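Local coordinates for protein orotidine 5'-phosphate decarboxylase (Sulfolobus solfataricus, PDB 4DBE) that probably catalyses the decarboxylation of orotidine 5'-monophosphate to uridine 5'-monophosphate, the last step of de novo UMP synthesis, at residues A9-L14 against S189-G194; G28-L33 against I57-L62; S81-S86 against Y109-M114; K158-S163 against A181-I186. All blocks are in the same frame, centred on the assembly; numbering follows the deposited sequence.

Interaction 1 of 4, residues A9-L14 against S189-G194. With BMP (6-hydroxyuridine-5'-phosphate), chain C.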
# COMPACT_ATOMS: atom_id res chain seq x y z
N ALA A 9 -17.02 -1.42 3.06
CA ALA A 9 -15.59 -1.45 3.31
C ALA A 9 -15.36 -2.34 4.53
O ALA A 9 -15.44 -1.88 5.68
CB ALA A 9 -15.02 -0.06 3.53
N MET A 10 -15.14 -3.62 4.27
CA MET A 10 -14.92 -4.57 5.35
C MET A 10 -13.47 -4.47 5.83
O MET A 10 -12.60 -5.23 5.41
CB MET A 10 -15.26 -6.00 4.91
CG MET A 10 -15.41 -6.98 6.07
SD MET A 10 -16.06 -8.55 5.48
CE MET A 10 -17.33 -7.95 4.37
N ASP A 11 -13.24 -3.52 6.72
CA ASP A 11 -11.93 -3.30 7.32
C ASP A 11 -11.85 -3.94 8.70
O ASP A 11 -10.83 -3.87 9.37
CB ASP A 11 -11.66 -1.80 7.42
CG ASP A 11 -11.54 -1.16 6.06
OD1 ASP A 11 -10.91 -1.78 5.18
OD2 ASP A 11 -12.08 -0.03 5.86
N LYS A 12 -12.96 -4.54 9.10
CA LYS A 12 -13.13 -5.18 10.40
C LYS A 12 -14.12 -6.31 10.16
O LYS A 12 -15.02 -6.17 9.34
CB LYS A 12 -13.70 -4.17 11.42
CG LYS A 12 -13.83 -4.70 12.84
CD LYS A 12 -14.60 -3.75 13.76
CE LYS A 12 -13.87 -2.41 13.97
NZ LYS A 12 -14.36 -1.70 15.21
N PRO A 13 -13.96 -7.44 10.85
CA PRO A 13 -14.87 -8.56 10.64
C PRO A 13 -16.34 -8.27 11.00
O PRO A 13 -16.61 -7.59 11.99
CB PRO A 13 -14.33 -9.64 11.59
CG PRO A 13 -12.90 -9.28 11.79
CD PRO A 13 -12.85 -7.78 11.76
N LEU A 14 -17.26 -8.77 10.19
CA LEU A 14 -18.66 -8.87 10.57
C LEU A 14 -19.03 -10.35 10.56
O LEU A 14 -18.43 -11.14 9.82
CB LEU A 14 -19.57 -8.11 9.60
CG LEU A 14 -19.47 -6.58 9.49
CD1 LEU A 14 -18.13 -6.17 8.88
CD2 LEU A 14 -20.60 -6.00 8.62
N SER A 189 -19.45 3.53 9.36
CA SER A 189 -20.84 3.90 9.61
C SER A 189 -21.75 2.68 9.53
O SER A 189 -22.86 2.71 10.04
CB SER A 189 -21.32 4.97 8.62
OG SER A 189 -20.70 6.20 8.89
N ILE A 190 -21.27 1.63 8.88
CA ILE A 190 -21.99 0.36 8.86
C ILE A 190 -21.44 -0.60 9.91
O ILE A 190 -22.17 -1.01 10.82
CB ILE A 190 -21.98 -0.31 7.46
CG1 ILE A 190 -22.77 0.55 6.47
CG2 ILE A 190 -22.56 -1.74 7.54
CD1 ILE A 190 -22.50 0.21 4.99
N TYR A 191 -20.15 -0.94 9.83
CA TYR A 191 -19.64 -2.05 10.66
C TYR A 191 -19.46 -1.75 12.16
O TYR A 191 -19.43 -2.68 12.96
CB TYR A 191 -18.38 -2.69 10.05
CG TYR A 191 -17.11 -1.86 10.02
CD1 TYR A 191 -16.49 -1.43 11.19
CD2 TYR A 191 -16.50 -1.55 8.80
CE1 TYR A 191 -15.31 -0.70 11.15
CE2 TYR A 191 -15.31 -0.81 8.75
CZ TYR A 191 -14.72 -0.39 9.92
OH TYR A 191 -13.54 0.34 9.88
N ASN A 192 -19.37 -0.48 12.53
CA ASN A 192 -19.34 -0.09 13.94
C ASN A 192 -20.70 0.32 14.49
O ASN A 192 -20.80 0.68 15.66
CB ASN A 192 -18.34 1.05 14.18
CG ASN A 192 -16.90 0.57 14.25
OD1 ASN A 192 -16.63 -0.62 14.35
ND2 ASN A 192 -15.96 1.53 14.20
N ALA A 193 -21.74 0.30 13.65
CA ALA A 193 -23.10 0.61 14.10
C ALA A 193 -23.59 -0.43 15.09
O ALA A 193 -23.15 -1.58 15.06
CB ALA A 193 -24.05 0.69 12.92
N GLY A 194 -24.52 -0.03 15.97
CA GLY A 194 -25.08 -0.97 16.93
C GLY A 194 -25.68 -2.14 16.18
O GLY A 194 -25.57 -3.29 16.59
P BMP C . -14.87 4.63 6.45
OP1 BMP C . -14.43 6.04 6.47
OP2 BMP C . -14.99 3.84 7.85
OP3 BMP C . -16.33 4.59 5.82
O5' BMP C . -13.96 3.78 5.45
C5' BMP C . -13.56 4.28 4.18
C4' BMP C . -12.91 3.19 3.35
O4' BMP C . -12.48 3.76 2.08
C3' BMP C . -11.66 2.57 3.98
O3' BMP C . -11.53 1.21 3.56
C2' BMP C . -10.54 3.39 3.35
O2' BMP C . -9.29 2.74 3.31
C1' BMP C . -11.08 3.64 1.95
N1 BMP C . -10.58 4.88 1.31
C2 BMP C . -10.70 6.08 1.91
O2 BMP C . -11.21 6.19 3.01
N3 BMP C . -10.23 7.20 1.31
C4 BMP C . -9.66 7.15 0.08
O4 BMP C . -9.25 8.17 -0.45
C5 BMP C . -9.55 5.91 -0.57
C6 BMP C . -10.02 4.78 0.06
O1 BMP C . -9.94 3.59 -0.53
O HOH W 1 -13.12 1.62 7.67
O HOH W 2 -12.94 1.22 14.34
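At the C-terminal mouth of the TIM barrel, beside the bound nucleotide, Lys12 of the loop after the first strand lies over Tyr191 of the short helix after the last strand. Lys12 CB sits above one face of the phenol ring, offset toward its rim and 4.0 Å from the ring centroid, a CH-pi contact. The chain then bends at chi3 (-64°) and brings Lys12 NZ to Asn192 OD1, a 2.7 Å hydrogen bond tilted only slightly from the carbonyl plane. A water also links these two side chains, through Asn192 ND2 and a weak bond to Lys12 NZ. The ring edge of Tyr191 faces the backbone of Ala9, with CE2 3.3 Å from Ala9 O. At the root of the side chain, Leu14 CD1 packs on Tyr191 CB at 3.7 Å. Tyr191 OH hydrogen-bonds Tyr67 OH of the second subunit and a water at 2.6 Å. That water also reaches Asp11 OD2 and the phosphate oxygen OP2 of BMP. Asp11 OD2 accepts a 2.7 Å bond from the ribose hydroxyl O3', consistent with its predicted role in binding substrate. Behind the contact, Leu14 and Ile190 rest on helix 16-22, and Ile190 also packs on helix 196-213. Ala9 and Met10 continue the sheet between strands 183-186 and 28-32.

Interaction 2 of 4, residues G28-L33 against I57-L62. With BMP (6-hydroxyuridine-5'-phosphate), chain C.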
# COMPACT_ATOMS: atom_id res chain seq x y z
N GLY A 28 -21.23 -4.41 -3.56
CA GLY A 28 -20.03 -5.21 -3.37
C GLY A 28 -19.41 -5.11 -1.99
O GLY A 28 -19.92 -4.43 -1.10
N ILE A 29 -18.29 -5.79 -1.82
CA ILE A 29 -17.53 -5.74 -0.57
C ILE A 29 -16.10 -5.39 -0.92
O ILE A 29 -15.50 -5.99 -1.83
CB ILE A 29 -17.56 -7.10 0.13
CG1 ILE A 29 -19.00 -7.46 0.47
CG2 ILE A 29 -16.67 -7.08 1.37
CD1 ILE A 29 -19.18 -8.87 1.03
N LYS A 30 -15.56 -4.38 -0.25
CA LYS A 30 -14.15 -4.05 -0.40
C LYS A 30 -13.41 -4.67 0.79
O LYS A 30 -13.63 -4.29 1.94
CB LYS A 30 -13.95 -2.54 -0.46
CG LYS A 30 -12.54 -2.12 -0.83
CD LYS A 30 -12.43 -0.60 -0.99
CE LYS A 30 -12.39 0.15 0.34
NZ LYS A 30 -11.19 -0.21 1.17
N VAL A 31 -12.54 -5.62 0.50
CA VAL A 31 -11.80 -6.32 1.54
C VAL A 31 -10.52 -5.55 1.83
O VAL A 31 -9.71 -5.34 0.95
CB VAL A 31 -11.48 -7.75 1.09
CG1 VAL A 31 -10.64 -8.45 2.15
CG2 VAL A 31 -12.76 -8.50 0.82
N GLY A 32 -10.35 -5.12 3.08
CA GLY A 32 -9.23 -4.27 3.45
C GLY A 32 -8.11 -5.04 4.12
O GLY A 32 -8.30 -6.16 4.58
N LEU A 33 -6.92 -4.43 4.16
CA LEU A 33 -5.76 -5.09 4.74
C LEU A 33 -5.93 -5.45 6.23
O LEU A 33 -5.55 -6.53 6.64
CB LEU A 33 -4.49 -4.25 4.50
CG LEU A 33 -3.17 -4.92 4.92
CD1 LEU A 33 -3.06 -6.36 4.33
CD2 LEU A 33 -1.99 -4.06 4.50
N ILE A 57 -13.85 -6.73 -4.08
CA ILE A 57 -12.69 -5.90 -4.39
C ILE A 57 -11.69 -6.01 -3.27
O ILE A 57 -12.00 -5.67 -2.12
CB ILE A 57 -13.09 -4.42 -4.53
CG1 ILE A 57 -14.20 -4.26 -5.58
CG2 ILE A 57 -11.88 -3.55 -4.88
CD1 ILE A 57 -14.69 -2.81 -5.74
N VAL A 58 -10.49 -6.48 -3.58
CA VAL A 58 -9.45 -6.50 -2.57
C VAL A 58 -8.64 -5.21 -2.63
O VAL A 58 -8.11 -4.85 -3.67
CB VAL A 58 -8.55 -7.74 -2.68
CG1 VAL A 58 -7.28 -7.53 -1.88
CG2 VAL A 58 -9.32 -8.97 -2.22
N ASP A 59 -8.58 -4.52 -1.49
CA ASP A 59 -7.95 -3.21 -1.44
C ASP A 59 -6.78 -3.18 -0.47
O ASP A 59 -6.96 -2.93 0.73
CB ASP A 59 -8.97 -2.11 -1.08
CG ASP A 59 -8.32 -0.73 -0.97
OD1 ASP A 59 -7.16 -0.58 -1.40
OD2 ASP A 59 -8.97 0.22 -0.47
N PHE A 60 -5.59 -3.46 -1.01
CA PHE A 60 -4.35 -3.28 -0.26
C PHE A 60 -3.61 -2.02 -0.73
O PHE A 60 -2.43 -1.83 -0.42
CB PHE A 60 -3.45 -4.51 -0.35
CG PHE A 60 -4.03 -5.77 0.28
CD1 PHE A 60 -5.23 -5.74 0.98
CD2 PHE A 60 -3.36 -6.98 0.18
CE1 PHE A 60 -5.76 -6.90 1.55
CE2 PHE A 60 -3.88 -8.15 0.76
CZ PHE A 60 -5.07 -8.10 1.44
N LYS A 61 -4.30 -1.14 -1.46
CA LYS A 61 -3.69 0.13 -1.88
C LYS A 61 -2.34 -0.11 -2.55
O LYS A 61 -1.33 0.55 -2.24
CB LYS A 61 -3.53 1.08 -0.68
CG LYS A 61 -4.83 1.64 -0.09
CD LYS A 61 -5.65 2.42 -1.14
CE LYS A 61 -6.78 3.21 -0.48
NZ LYS A 61 -7.75 2.37 0.29
N LEU A 62 -2.32 -1.06 -3.47
CA LEU A 62 -1.08 -1.52 -4.09
C LEU A 62 -0.25 -0.35 -4.61
O LEU A 62 -0.74 0.49 -5.38
CB LEU A 62 -1.37 -2.51 -5.22
CG LEU A 62 -2.14 -3.76 -4.79
CD1 LEU A 62 -2.73 -4.44 -6.00
CD2 LEU A 62 -1.22 -4.70 -4.00
P BMP C . -14.87 4.63 6.45
OP1 BMP C . -14.43 6.04 6.47
OP2 BMP C . -14.99 3.84 7.85
OP3 BMP C . -16.33 4.59 5.82
O5' BMP C . -13.96 3.78 5.45
C5' BMP C . -13.56 4.28 4.18
C4' BMP C . -12.91 3.19 3.35
O4' BMP C . -12.48 3.76 2.08
C3' BMP C . -11.66 2.57 3.98
O3' BMP C . -11.53 1.21 3.56
C2' BMP C . -10.54 3.39 3.35
O2' BMP C . -9.29 2.74 3.31
C1' BMP C . -11.08 3.64 1.95
N1 BMP C . -10.58 4.88 1.31
C2 BMP C . -10.70 6.08 1.91
O2 BMP C . -11.21 6.19 3.01
N3 BMP C . -10.23 7.20 1.31
C4 BMP C . -9.66 7.15 0.08
O4 BMP C . -9.25 8.17 -0.45
C5 BMP C . -9.55 5.91 -0.57
C6 BMP C . -10.02 4.78 0.06
O1 BMP C . -9.94 3.59 -0.53
O HOH W 3 -6.70 -1.77 3.13
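Lys30 NZ and Asp59 OD2 form a salt bridge of 2.8 Å, and Lys61 NZ joins the same oxygen at 2.6 Å. The two lysines reach it differently. Lys61 uses the syn lone pair of OD2, whereas Lys30 comes in on the anti side, 16° out of the carboxylate plane. Both ammonium groups also grip the nucleotide. Lys30 NZ donates to the ribose O3' of BMP at 2.8 Å, and Lys61 NZ donates to the base oxygen O1 at 2.6 Å. Asp64 of the second subunit gives Lys61 another salt bridge. Asp59 and Lys61 are predicted active-site residues. Asp59 OD2 thus accepts from both Lys30 NZ and Lys61 NZ, which lie 4.4 Å apart.

Backbone and chain shape set this group in place. Lys30 leaves the strand extended and then bends at chi3 and chi4, which curls its tip over to Asp59. Asp59 OD1 takes the N-H of Lys61 in an Asx turn, which helps fix the carboxylate's rotation. The residues lie on adjacent parallel strands of the TIM barrel, with Lys30 and Asp59 facing its inside. Val31 pairs through both its backbone N, which donates to Ile57 O, and its O, which accepts from Asp59 N.

Further out, a water bridges Asp59 O and Leu33 N, at the start of helix 33-39. Leu33 CD1 sits over the centre of the Phe60 ring, 3.8 Å from the centroid. Val58 CG1 covers the opposite face. Phe60 also touches Leu33 of the second subunit.

Interaction 3 of 4, residues S81-S86 against Y109-M114. With BMP (6-hydroxyuridine-5'-phosphate), chain C.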
# COMPACT_ATOMS: atom_id res chain seq x y z
N SER A 81 -11.60 -8.03 -8.29
CA SER A 81 -10.94 -6.78 -8.63
C SER A 81 -9.96 -6.35 -7.56
O SER A 81 -10.08 -6.77 -6.40
CB SER A 81 -12.01 -5.68 -8.78
OG SER A 81 -13.15 -6.19 -9.44
N PHE A 82 -9.01 -5.50 -7.93
CA PHE A 82 -8.03 -4.98 -6.99
C PHE A 82 -7.89 -3.47 -7.11
O PHE A 82 -8.08 -2.90 -8.19
CB PHE A 82 -6.66 -5.62 -7.21
CG PHE A 82 -6.64 -7.10 -6.99
CD1 PHE A 82 -6.37 -7.62 -5.73
CD2 PHE A 82 -6.90 -7.97 -8.03
CE1 PHE A 82 -6.36 -8.98 -5.52
CE2 PHE A 82 -6.90 -9.34 -7.82
CZ PHE A 82 -6.62 -9.84 -6.57
N ILE A 83 -7.55 -2.84 -5.99
CA ILE A 83 -7.26 -1.42 -5.96
C ILE A 83 -5.75 -1.16 -5.92
O ILE A 83 -5.04 -1.77 -5.14
CB ILE A 83 -7.96 -0.74 -4.76
CG1 ILE A 83 -9.48 -0.79 -4.96
CG2 ILE A 83 -7.51 0.72 -4.62
CD1 ILE A 83 -10.27 0.06 -4.01
N ALA A 84 -5.28 -0.26 -6.77
CA ALA A 84 -3.90 0.20 -6.69
C ALA A 84 -3.85 1.71 -6.77
O ALA A 84 -4.81 2.36 -7.18
CB ALA A 84 -3.06 -0.39 -7.82
N HIS A 85 -2.72 2.28 -6.38
CA HIS A 85 -2.51 3.71 -6.57
C HIS A 85 -2.12 4.02 -8.00
O HIS A 85 -1.51 3.18 -8.68
CB HIS A 85 -1.44 4.18 -5.60
CG HIS A 85 -1.98 4.54 -4.26
ND1 HIS A 85 -2.71 5.68 -4.04
CD2 HIS A 85 -1.92 3.88 -3.08
CE1 HIS A 85 -3.08 5.73 -2.77
NE2 HIS A 85 -2.60 4.65 -2.16
N SER A 86 -2.49 5.21 -8.46
CA SER A 86 -2.06 5.68 -9.78
C SER A 86 -0.72 6.42 -9.70
O SER A 86 0.04 6.43 -10.67
CB SER A 86 -3.14 6.58 -10.39
OG SER A 86 -3.30 7.74 -9.61
N TYR A 109 -8.88 -1.15 -10.26
CA TYR A 109 -9.32 0.20 -9.93
C TYR A 109 -8.10 1.02 -9.55
O TYR A 109 -7.24 0.53 -8.81
CB TYR A 109 -10.28 0.18 -8.75
CG TYR A 109 -11.63 -0.37 -9.07
CD1 TYR A 109 -12.71 0.47 -9.31
CD2 TYR A 109 -11.84 -1.74 -9.13
CE1 TYR A 109 -13.96 -0.04 -9.60
CE2 TYR A 109 -13.08 -2.26 -9.41
CZ TYR A 109 -14.14 -1.40 -9.65
OH TYR A 109 -15.39 -1.91 -9.93
N LEU A 110 -8.01 2.25 -10.03
CA LEU A 110 -6.90 3.12 -9.66
C LEU A 110 -7.35 4.25 -8.75
O LEU A 110 -8.36 4.89 -9.01
CB LEU A 110 -6.20 3.68 -10.91
CG LEU A 110 -5.40 2.70 -11.77
CD1 LEU A 110 -4.73 3.41 -12.97
CD2 LEU A 110 -4.34 1.98 -10.94
N VAL A 111 -6.59 4.47 -7.68
CA VAL A 111 -6.86 5.60 -6.80
C VAL A 111 -6.52 6.91 -7.52
O VAL A 111 -5.36 7.17 -7.83
CB VAL A 111 -6.06 5.53 -5.50
CG1 VAL A 111 -6.30 6.81 -4.66
CG2 VAL A 111 -6.43 4.27 -4.73
N ALA A 112 -7.54 7.72 -7.76
CA ALA A 112 -7.39 9.00 -8.47
C ALA A 112 -7.29 10.20 -7.53
O ALA A 112 -6.36 11.00 -7.63
CB ALA A 112 -8.56 9.19 -9.43
N VAL A 113 -8.26 10.34 -6.64
CA VAL A 113 -8.26 11.44 -5.69
C VAL A 113 -8.68 10.87 -4.33
O VAL A 113 -9.73 10.25 -4.23
CB VAL A 113 -9.27 12.52 -6.09
CG1 VAL A 113 -9.27 13.68 -5.07
CG2 VAL A 113 -9.00 13.00 -7.52
N MET A 114 -7.87 11.07 -3.30
CA MET A 114 -8.22 10.51 -2.00
C MET A 114 -9.15 11.42 -1.19
O MET A 114 -9.40 12.58 -1.55
CB MET A 114 -6.98 10.09 -1.21
CG MET A 114 -6.30 8.86 -1.81
SD MET A 114 -4.97 8.25 -0.78
CE MET A 114 -5.89 7.56 0.60
P BMP C . -14.87 4.63 6.45
OP1 BMP C . -14.43 6.04 6.47
OP2 BMP C . -14.99 3.84 7.85
OP3 BMP C . -16.33 4.59 5.82
O5' BMP C . -13.96 3.78 5.45
C5' BMP C . -13.56 4.28 4.18
C4' BMP C . -12.91 3.19 3.35
O4' BMP C . -12.48 3.76 2.08
C3' BMP C . -11.66 2.57 3.98
O3' BMP C . -11.53 1.21 3.56
C2' BMP C . -10.54 3.39 3.35
O2' BMP C . -9.29 2.74 3.31
C1' BMP C . -11.08 3.64 1.95
N1 BMP C . -10.58 4.88 1.31
C2 BMP C . -10.70 6.08 1.91
O2 BMP C . -11.21 6.19 3.01
N3 BMP C . -10.23 7.20 1.31
C4 BMP C . -9.66 7.15 0.08
O4 BMP C . -9.25 8.17 -0.45
C5 BMP C . -9.55 5.91 -0.57
C6 BMP C . -10.02 4.78 0.06
O1 BMP C . -9.94 3.59 -0.53
O HOH W 4 -2.80 7.30 -6.54
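Ile83 and Val111 meet side chain to side chain between the parallel strands 81-85 and 107-113 of the TIM barrel, which with helix 90-103 make a beta-alpha-beta unit. The early part of the contact is close-packed. Three nearly straight backbone bonds join the strands: Tyr109 N to Phe82 O, Ala84 N to Tyr109 O, and Val111 N to Ala84 O. On the face of Ile83, Tyr109 and Val111, Ile83 CG2 touches Val111 CG2 at 3.7 Å, and Ile83 CG1 lies against Tyr109 CB. The Tyr109 ring presents its edge to Ser81, with CE2 3.6 Å from Ser81 CB. Its hydroxyl turns elsewhere, to Lys137 and Glu55. On the other face, Ala84 CB meets Leu110 CD2 more loosely at 4.1 Å, and helix 90-103 packs on both residues.

The C-terminal end is wetter and more polar. A water bridges the two strands here. It accepts from Ser86 N, donates to Val111 O, and lies 3.0 Å from His85 ND1 in the plane of the imidazole. Val111 O also takes a 2.8 Å bond from Ser86 OG. Ser86 chi1 (64°) swings that hydroxyl across to the neighbouring strand.

His85 and Val111 lie side by side, with Val111 CG2 over one face of the imidazole. His85 NE2 binds Ala63 O of the second subunit. Met114 CB and CG lie against the base oxygen O4 of BMP, while its sulfur SD meets the imidazole edge 3.7 Å from His85 CE1.

Interaction 4 of 4, residues K158-S163 against A181-I186. With BMP (6-hydroxyuridine-5'-phosphate), chain C.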
# COMPACT_ATOMS: atom_id res chain seq x y z
N LYS A 158 -16.93 6.25 -19.32
CA LYS A 158 -17.30 4.84 -19.20
C LYS A 158 -16.62 4.15 -18.01
O LYS A 158 -16.78 2.95 -17.80
CB LYS A 158 -17.00 4.09 -20.50
CG LYS A 158 -17.94 4.49 -21.64
CD LYS A 158 -17.59 3.81 -22.94
CE LYS A 158 -18.60 4.18 -24.03
NZ LYS A 158 -18.71 5.66 -24.21
N MET A 159 -15.89 4.94 -17.24
CA MET A 159 -15.18 4.45 -16.06
C MET A 159 -16.14 4.18 -14.90
O MET A 159 -17.06 4.96 -14.66
CB MET A 159 -14.18 5.51 -15.63
CG MET A 159 -13.16 5.03 -14.67
SD MET A 159 -11.97 4.09 -15.61
CE MET A 159 -10.77 5.34 -15.99
N THR A 160 -15.91 3.09 -14.17
CA THR A 160 -16.62 2.86 -12.91
C THR A 160 -15.95 3.74 -11.86
O THR A 160 -14.74 3.69 -11.71
CB THR A 160 -16.56 1.38 -12.47
OG1 THR A 160 -17.15 0.54 -13.46
CG2 THR A 160 -17.28 1.17 -11.13
N ILE A 161 -16.72 4.57 -11.16
CA ILE A 161 -16.15 5.47 -10.18
C ILE A 161 -16.66 5.05 -8.81
O ILE A 161 -17.86 4.93 -8.62
CB ILE A 161 -16.54 6.94 -10.46
CG1 ILE A 161 -15.99 7.36 -11.84
CG2 ILE A 161 -16.01 7.87 -9.37
CD1 ILE A 161 -16.28 8.82 -12.17
N VAL A 162 -15.75 4.77 -7.88
CA VAL A 162 -16.15 4.40 -6.52
C VAL A 162 -15.66 5.46 -5.55
O VAL A 162 -14.55 5.98 -5.69
CB VAL A 162 -15.63 2.98 -6.12
CG1 VAL A 162 -16.24 1.94 -7.04
CG2 VAL A 162 -14.11 2.92 -6.15
N SER A 163 -16.51 5.80 -4.58
CA SER A 163 -16.23 6.95 -3.74
C SER A 163 -16.39 6.65 -2.25
O SER A 163 -17.50 6.41 -1.76
CB SER A 163 -17.14 8.11 -4.13
OG SER A 163 -16.94 8.45 -5.49
N ALA A 181 -20.39 9.53 -9.21
CA ALA A 181 -19.88 8.19 -8.86
C ALA A 181 -20.92 7.12 -9.16
O ALA A 181 -22.12 7.39 -9.16
CB ALA A 181 -19.48 8.14 -7.38
N ASP A 182 -20.46 5.89 -9.39
CA ASP A 182 -21.36 4.75 -9.52
C ASP A 182 -21.72 4.15 -8.15
O ASP A 182 -22.87 3.76 -7.91
CB ASP A 182 -20.72 3.70 -10.40
CG ASP A 182 -20.51 4.20 -11.80
OD1 ASP A 182 -21.49 4.20 -12.57
OD2 ASP A 182 -19.37 4.62 -12.12
N TYR A 183 -20.73 4.08 -7.27
CA TYR A 183 -20.88 3.40 -5.98
C TYR A 183 -20.22 4.19 -4.87
O TYR A 183 -19.21 4.88 -5.10
CB TYR A 183 -20.28 1.99 -6.06
CG TYR A 183 -20.90 1.17 -7.16
CD1 TYR A 183 -22.24 0.79 -7.09
CD2 TYR A 183 -20.17 0.79 -8.28
CE1 TYR A 183 -22.82 0.06 -8.09
CE2 TYR A 183 -20.75 0.04 -9.28
CZ TYR A 183 -22.08 -0.32 -9.18
OH TYR A 183 -22.67 -1.06 -10.18
N GLU A 184 -20.78 4.10 -3.67
CA GLU A 184 -20.16 4.74 -2.52
C GLU A 184 -19.62 3.67 -1.58
O GLU A 184 -20.29 2.67 -1.29
CB GLU A 184 -21.13 5.68 -1.79
CG GLU A 184 -21.47 6.89 -2.64
CD GLU A 184 -22.41 7.88 -1.97
OE1 GLU A 184 -22.75 7.67 -0.79
OE2 GLU A 184 -22.80 8.86 -2.66
N ILE A 185 -18.38 3.87 -1.15
CA ILE A 185 -17.70 2.94 -0.27
C ILE A 185 -17.94 3.37 1.17
O ILE A 185 -17.66 4.52 1.52
CB ILE A 185 -16.20 2.96 -0.53
CG1 ILE A 185 -15.91 2.42 -1.93
CG2 ILE A 185 -15.47 2.11 0.52
CD1 ILE A 185 -14.49 2.74 -2.43
N ILE A 186 -18.45 2.47 2.00
CA ILE A 186 -18.81 2.86 3.36
C ILE A 186 -18.32 1.81 4.36
O ILE A 186 -18.63 0.61 4.23
CB ILE A 186 -20.33 3.03 3.50
CG1 ILE A 186 -20.85 4.03 2.47
CG2 ILE A 186 -20.71 3.47 4.91
CD1 ILE A 186 -22.35 4.00 2.31
P BMP C . -14.87 4.63 6.45
OP1 BMP C . -14.43 6.04 6.47
OP2 BMP C . -14.99 3.84 7.85
OP3 BMP C . -16.33 4.59 5.82
O5' BMP C . -13.96 3.78 5.45
C5' BMP C . -13.56 4.28 4.18
C4' BMP C . -12.91 3.19 3.35
O4' BMP C . -12.48 3.76 2.08
C3' BMP C . -11.66 2.57 3.98
O3' BMP C . -11.53 1.21 3.56
C2' BMP C . -10.54 3.39 3.35
O2' BMP C . -9.29 2.74 3.31
C1' BMP C . -11.08 3.64 1.95
N1 BMP C . -10.58 4.88 1.31
C2 BMP C . -10.70 6.08 1.91
O2 BMP C . -11.21 6.19 3.01
N3 BMP C . -10.23 7.20 1.31
C4 BMP C . -9.66 7.15 0.08
O4 BMP C . -9.25 8.17 -0.45
C5 BMP C . -9.55 5.91 -0.57
C6 BMP C . -10.02 4.78 0.06
O1 BMP C . -9.94 3.59 -0.53
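Ile161 and Asp182 are joined by two hydrogen bonds that run in opposite senses. Ile161 N donates to Asp182 OD2 at 2.8 Å, using the anti lone pair of the carboxylate oxygen, so a side chain and not a backbone carbonyl accepts from this N-H. Ile161 O in turn accepts from Asp182 N at 2.9 Å and from Tyr183 N at a longer 3.3 Å. Asp182 chi1 (-63°) keeps the carboxylate beside its own backbone N, and both groups face Ile161. The same OD2 has a salt bridge to Arg153.

Parallel backbone pairing follows. Ser163 N bonds Tyr183 O, and Ser163 O accepts from Ile185 N at 2.8 Å. This last donor stands 55° above the carbonyl plane, away from either lone pair. The Ser163 hydroxyl bonds Val141 O.

Apolar contacts lie on both faces. Val162 CG2 touches Ile185 CD1 at 3.7 Å on the inside of the barrel. Thr160 CG2 and Val162 CG1 approach the edge of the Tyr183 ring, which stacks on Tyr27. Toward the outside, Ala181 CB lies 4.0 Å from Ile161 CG2.

Ile185 CG2 borders the ribose of BMP, 3.8 Å from O4'. Strands 160-163 and 183-186 are the last two of the TIM barrel. Just past them, Gly187 N and Arg188 N hydrogen-bond the nucleotide, as in the phosphate site common to many such barrels.

Interactions 2, 3 and 4 are buried pairings of neighbouring parallel strands in one closed eight-stranded barrel. Interaction 1 is only partly buried and joins the end of strand 6-10 and the loop after it to the short helix 188-191 and the loop that follows. Strand 6-10 closes the ring, pairing with strands 28-32 of interaction 2 and 183-186 of interaction 4. Interactions 2 and 3 share the seam between strands 55-62 and 81-85; 3 and 4 meet through Tyr109. Charge is concentrated in interaction 2, whereas aliphatic packing and backbone bonds dominate 3 and 4. All four reach BMP: 1 and 2 bond to it, while the closest approaches of 3 and 4 are non-bonded. The second subunit touches all but 4.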